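Local atomic coordinates of putative S41 protease (Bacteroides fragilis NCTC 9343, PDB entry 3K50), a protein that is a putative S41-family serine protease, probably hydrolysing peptide bonds, although its substrate and physiological role are not established. Residues E180-N185 with T388-A393; E226-L231 with K395-I400. One frame throughout, in Å; residues are numbered along the deposited sequence.

In the fold
Contacts 1 and 2 lie side by side, their centres about 6 Å apart, where the last helix of the chain, 388-398, packs against the mixed sheet of the peptidase S41 part. Contact 1 joins the first turns of that helix to the outermost strand 176-184; contact 2 joins its final turn to strand 226-230, with strand 187-194 lying between the two. Along the chain the strand segments 180-185 and 226-231 come first and the helical segments 388-393 and 395-400 much later, so the contacts interleave. The C-terminal helix is thereby fastened across one face of the sheet, and A393 of contact 1 also touches V228 of contact 2.

Contact 1: E180-N185 with T388-A393; sequences EIIPWN and TLLNAA
I182 and L390 meet tip to tip, a methyl against a methyl, with I182 CD1 3.8 Å from L390 CD2. The other branch of the leucine, CD1, stays slightly farther from the same isoleucine methyl, so the fork of L390 presents both prongs to one atom. Two torsions send the isoleucine outward: CG1 lies anti to the carbonyl carbon (chi1 -54°) and CD1 continues in an extended line toward the helix. Long aliphatic side chains suit this place because the backbones stand well apart, with 10.7 Å between I182 CA and L390 CA, and both residues are buried.

Two residues along the strand and one along the helix, W184 and N391 form a looser pair. The broad indole spans the gap, its corner CH2 4.4 Å from N391 ND2, which approaches the ring obliquely. The asparagine's first bond does not aim at the strand, but its amide end comes nearer, and the same ND2 is hydrogen-bonded to T385 O, a role that suits a partly exposed amide.

The arrangement is a helix lying on the face of a mixed sheet at its outermost strand. The carboxylate of E387 accepts hydrogen bonds from L389 N and L390 N, I182 and L390 both touch Y191 on the adjacent strand 187-194, W184 leans on L394 and S398 farther down the helix, and A392 and A393 rest on I321 of strand 317-322.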
loop_
_atom_site.group_PDB
_atom_site.type_symbol
_atom_site.label_atom_id
_atom_site.label_comp_id
_atom_site.label_asym_id
_atom_site.label_seq_id
_atom_site.Cartn_x
_atom_site.Cartn_y
_atom_site.Cartn_z
ATOM N N GLU A 180 -4.083 9.861 14.468
ATOM C CA GLU A 180 -3.826 10.976 15.360
ATOM C C GLU A 180 -4.642 12.179 14.989
ATOM O O GLU A 180 -4.967 12.355 13.802
ATOM C CB GLU A 180 -2.382 11.452 15.208
ATOM C CG GLU A 180 -1.436 10.861 16.162
ATOM C CD GLU A 180 -0.281 11.704 16.258
ATOM O OE1 GLU A 180 0.238 12.064 15.174
ATOM O OE2 GLU A 180 0.065 12.043 17.403
ATOM N N ILE A 181 -4.945 13.008 16.001
ATOM C CA ILE A 181 -5.504 14.345 15.772
ATOM C C ILE A 181 -4.409 15.329 16.193
ATOM O O ILE A 181 -3.941 15.303 17.339
ATOM C CB ILE A 181 -6.798 14.617 16.528
ATOM C CG1 ILE A 181 -7.883 13.659 16.019
ATOM C CG2 ILE A 181 -7.227 16.092 16.316
ATOM C CD1 ILE A 181 -9.099 13.579 16.917
ATOM N N ILE A 182 -4.005 16.176 15.257
ATOM C CA ILE A 182 -2.942 17.137 15.461
ATOM C C ILE A 182 -3.468 18.549 15.440
ATOM O O ILE A 182 -4.026 19.006 14.414
ATOM C CB ILE A 182 -1.923 16.976 14.306
ATOM C CG1 ILE A 182 -1.462 15.493 14.229
ATOM C CG2 ILE A 182 -0.750 17.992 14.395
ATOM C CD1 ILE A 182 -0.773 15.123 12.893
ATOM N N PRO A 183 -3.332 19.278 16.552
ATOM C CA PRO A 183 -3.663 20.700 16.471
ATOM C C PRO A 183 -2.506 21.431 15.765
ATOM O O PRO A 183 -1.327 21.195 16.075
ATOM C CB PRO A 183 -3.753 21.111 17.927
ATOM C CG PRO A 183 -2.841 20.167 18.634
ATOM C CD PRO A 183 -2.887 18.881 17.898
ATOM N N TRP A 184 -2.804 22.270 14.796
ATOM C CA TRP A 184 -1.734 22.887 14.060
ATOM C C TRP A 184 -2.119 24.232 13.478
ATOM O O TRP A 184 -2.950 24.322 12.553
ATOM C CB TRP A 184 -1.266 21.930 12.947
ATOM C CG TRP A 184 -0.038 22.425 12.203
ATOM C CD1 TRP A 184 -0.020 23.227 11.093
ATOM C CD2 TRP A 184 1.315 22.140 12.509
ATOM N NE1 TRP A 184 1.269 23.438 10.673
ATOM C CE2 TRP A 184 2.112 22.796 11.548
ATOM C CE3 TRP A 184 1.938 21.362 13.482
ATOM C CZ2 TRP A 184 3.491 22.683 11.526
ATOM C CZ3 TRP A 184 3.314 21.287 13.486
ATOM C CH2 TRP A 184 4.076 21.930 12.501
ATOM N N ASN A 185 -1.479 25.289 13.980
ATOM C CA ASN A 185 -1.797 26.662 13.524
ATOM C C ASN A 185 -3.304 26.951 13.330
ATOM O O ASN A 185 -3.767 27.458 12.288
ATOM C CB ASN A 185 -0.977 26.937 12.263
ATOM C CG ASN A 185 0.529 26.887 12.561
ATOM O OD1 ASN A 185 0.963 27.422 13.571
ATOM N ND2 ASN A 185 1.311 26.239 11.707
ATOM N N THR A 388 9.103 13.658 7.915
ATOM C CA THR A 388 9.214 14.386 6.627
ATOM C C THR A 388 7.885 14.675 5.877
ATOM O O THR A 388 7.524 15.835 5.709
ATOM C CB THR A 388 10.224 13.693 5.692
ATOM O OG1 THR A 388 11.433 13.435 6.431
ATOM C CG2 THR A 388 10.554 14.529 4.467
ATOM N N LEU A 389 7.169 13.628 5.435
ATOM C CA LEU A 389 6.026 13.861 4.563
ATOM C C LEU A 389 4.874 14.484 5.333
ATOM O O LEU A 389 4.214 15.359 4.809
ATOM C CB LEU A 389 5.589 12.586 3.795
ATOM C CG LEU A 389 6.655 11.785 3.047
ATOM C CD1 LEU A 389 6.031 10.576 2.228
ATOM C CD2 LEU A 389 7.461 12.692 2.157
ATOM N N LEU A 390 4.667 14.101 6.597
ATOM C CA LEU A 390 3.566 14.722 7.355
ATOM C C LEU A 390 3.932 16.187 7.634
ATOM O O LEU A 390 3.135 17.032 7.474
ATOM C CB LEU A 390 3.265 13.969 8.649
ATOM C CG LEU A 390 2.377 14.670 9.708
ATOM C CD1 LEU A 390 0.997 14.989 9.123
ATOM C CD2 LEU A 390 2.257 13.834 10.936
ATOM N N ASN A 391 5.169 16.456 8.018
ATOM C CA ASN A 391 5.610 17.817 8.258
ATOM C C ASN A 391 5.381 18.696 7.022
ATOM O O ASN A 391 5.004 19.854 7.136
ATOM C CB ASN A 391 7.080 17.862 8.626
ATOM C CG ASN A 391 7.499 19.234 9.086
ATOM O OD1 ASN A 391 8.049 19.981 8.318
ATOM N ND2 ASN A 391 7.126 19.601 10.301
ATOM N N ALA A 392 5.660 18.152 5.844
ATOM C CA ALA A 392 5.469 18.900 4.588
ATOM C C ALA A 392 4.018 19.317 4.424
ATOM O O ALA A 392 3.736 20.477 4.074
ATOM C CB ALA A 392 5.944 18.079 3.364
ATOM N N ALA A 393 3.094 18.376 4.626
ATOM C CA ALA A 393 1.695 18.636 4.516
ATOM C C ALA A 393 1.296 19.723 5.490
ATOM O O ALA A 393 0.575 20.647 5.136
ATOM C CB ALA A 393 0.859 17.371 4.823
#

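Contact 2: E226-L231 with K395-I400; sequences EFVLDL and KIMSGI
The selenium of M397, a selenomethionine, rests against the aliphatic base of E226, 4.0 Å from E226 CB and equally near E226 CG, as the two side chains run alongside one another, head to tail. Its terminal methyl goes on to V228, lying roughly perpendicular to the valine's side chain, and M397 CE lies 3.9 Å from V228 CG2. A bend at chi3 (65°) turns CE aside from the line of the preceding chain and so brings it to the valine. This is the closely packed part: a long, unbranched and pliable residue spans the gap between helix and strand, while the compact valine, buried and beta-branched, suits the strand. V189 and Y294, from the strands flanking 226-230, also touch M397.

The strand is one of the parallel members of the central sheet, as expected for the ClpP/crotonase-like fold of S41 peptidases. Its two faces are covered by different helices: V228 points to the C-terminal helix, whereas F227 starts out on the other face, where its ring meets those of F216 and F219 of helix 207-221.

Toward solvent the contact loosens. The carboxylate of E226 takes no part in the packing; its OE2 forms a salt bridge with K187. E226 as a whole is partly exposed, and its methylenes do the touching. Beyond M397 the exposed end of the helix closes in a Schellman motif, where G399 has positive phi (76°), a conformation readily accessible to glycine, and I400 N donates to K395 O at 2.9 Å.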
loop_
_atom_site.group_PDB
_atom_site.type_symbol
_atom_site.label_atom_id
_atom_site.label_comp_id
_atom_site.label_asym_id
_atom_site.label_seq_id
_atom_site.Cartn_x
_atom_site.Cartn_y
_atom_site.Cartn_z
ATOM N N GLU A 226 -9.053 19.403 8.670
ATOM C CA GLU A 226 -8.032 19.166 7.636
ATOM C C GLU A 226 -7.666 17.683 7.764
ATOM O O GLU A 226 -7.902 17.080 8.803
ATOM C CB GLU A 226 -6.765 20.037 7.774
ATOM C CG GLU A 226 -6.960 21.534 7.628
ATOM C CD GLU A 226 -7.238 22.080 6.232
ATOM O OE1 GLU A 226 -6.958 21.457 5.178
ATOM O OE2 GLU A 226 -7.668 23.239 6.195
ATOM N N PHE A 227 -7.067 17.107 6.725
ATOM C CA PHE A 227 -6.783 15.658 6.742
ATOM C C PHE A 227 -5.539 15.245 5.909
ATOM O O PHE A 227 -5.326 15.658 4.762
ATOM C CB PHE A 227 -8.038 14.898 6.290
ATOM C CG PHE A 227 -8.101 13.459 6.736
ATOM C CD1 PHE A 227 -7.377 12.466 6.084
ATOM C CD2 PHE A 227 -8.936 13.082 7.766
ATOM C CE1 PHE A 227 -7.440 11.147 6.493
ATOM C CE2 PHE A 227 -9.021 11.772 8.165
ATOM C CZ PHE A 227 -8.273 10.799 7.557
ATOM N N VAL A 228 -4.705 14.423 6.537
ATOM C CA VAL A 228 -3.537 13.844 5.901
ATOM C C VAL A 228 -3.747 12.314 5.872
ATOM O O VAL A 228 -3.757 11.661 6.924
ATOM C CB VAL A 228 -2.266 14.175 6.652
ATOM C CG1 VAL A 228 -1.071 13.516 5.980
ATOM C CG2 VAL A 228 -2.091 15.690 6.749
ATOM N N LEU A 229 -4.000 11.779 4.684
ATOM C CA LEU A 229 -4.169 10.338 4.462
ATOM C C LEU A 229 -2.820 9.760 3.944
ATOM O O LEU A 229 -2.409 10.038 2.817
ATOM C CB LEU A 229 -5.291 10.113 3.458
ATOM C CG LEU A 229 -5.616 8.695 2.981
ATOM C CD1 LEU A 229 -6.227 7.865 4.050
ATOM C CD2 LEU A 229 -6.582 8.777 1.718
ATOM N N ASP A 230 -2.157 8.955 4.781
ATOM C CA ASP A 230 -0.841 8.415 4.488
ATOM C C ASP A 230 -0.990 7.035 3.814
ATOM O O ASP A 230 -1.279 6.036 4.458
ATOM C CB ASP A 230 -0.038 8.391 5.819
ATOM C CG ASP A 230 1.418 8.083 5.638
ATOM O OD1 ASP A 230 1.815 7.610 4.557
ATOM O OD2 ASP A 230 2.200 8.344 6.589
ATOM N N LEU A 231 -0.859 7.015 2.480
ATOM C CA LEU A 231 -0.943 5.808 1.670
ATOM C C LEU A 231 0.441 5.421 1.121
ATOM O O LEU A 231 0.593 4.694 0.145
ATOM C CB LEU A 231 -1.876 6.090 0.504
ATOM C CG LEU A 231 -3.306 6.488 0.812
ATOM C CD1 LEU A 231 -4.160 6.714 -0.510
ATOM C CD2 LEU A 231 -3.969 5.458 1.750
ATOM N N LYS A 395 3.074 22.061 6.835
ATOM C CA LYS A 395 3.601 23.342 6.444
ATOM C C LYS A 395 2.835 23.897 5.240
ATOM O O LYS A 395 2.522 25.101 5.181
ATOM C CB LYS A 395 5.109 23.269 6.117
ATOM C CG LYS A 395 6.069 23.092 7.342
ATOM C CD LYS A 395 7.532 23.258 6.821
ATOM C CE LYS A 395 8.679 22.952 7.835
ATOM N NZ LYS A 395 8.257 23.158 9.223
ATOM N N ILE A 396 2.579 23.050 4.256
ATOM C CA ILE A 396 1.881 23.501 3.049
ATOM C C ILE A 396 0.472 24.031 3.381
ATOM O O ILE A 396 0.113 25.084 2.932
ATOM C CB ILE A 396 1.815 22.401 2.003
ATOM C CG1 ILE A 396 3.210 22.240 1.369
ATOM C CG2 ILE A 396 0.789 22.733 0.896
ATOM C CD1 ILE A 396 3.585 20.776 0.947
HETATM N N MSE A 397 -0.268 23.349 4.245
HETATM C CA MSE A 397 -1.609 23.812 4.574
HETATM C C MSE A 397 -1.558 25.108 5.379
HETATM O O MSE A 397 -2.523 25.840 5.436
HETATM C CB MSE A 397 -2.399 22.719 5.317
HETATM C CG MSE A 397 -1.977 22.511 6.758
HETATM SE SE MSE A 397 -2.965 21.137 7.712
HETATM C CE MSE A 397 -2.383 19.549 6.678
ATOM N N SER A 398 -0.445 25.396 6.022
ATOM C CA SER A 398 -0.335 26.608 6.819
ATOM C C SER A 398 0.338 27.731 6.060
ATOM O O SER A 398 0.525 28.803 6.621
ATOM C CB SER A 398 0.528 26.332 8.064
ATOM O OG SER A 398 -0.096 25.461 8.927
ATOM N N GLY A 399 0.771 27.483 4.835
ATOM C CA GLY A 399 1.502 28.473 4.027
ATOM C C GLY A 399 2.948 28.717 4.373
ATOM O O GLY A 399 3.511 29.701 3.928
ATOM N N ILE A 400 3.545 27.851 5.185
ATOM C CA ILE A 400 4.932 27.958 5.647
ATOM C C ILE A 400 5.816 27.576 4.486
ATOM O O ILE A 400 6.854 28.227 4.231
ATOM C CB ILE A 400 5.215 27.060 6.894
ATOM C CG1 ILE A 400 4.409 27.549 8.104
ATOM C CG2 ILE A 400 6.710 27.092 7.279
ATOM C CD1 ILE A 400 4.153 26.524 9.258
#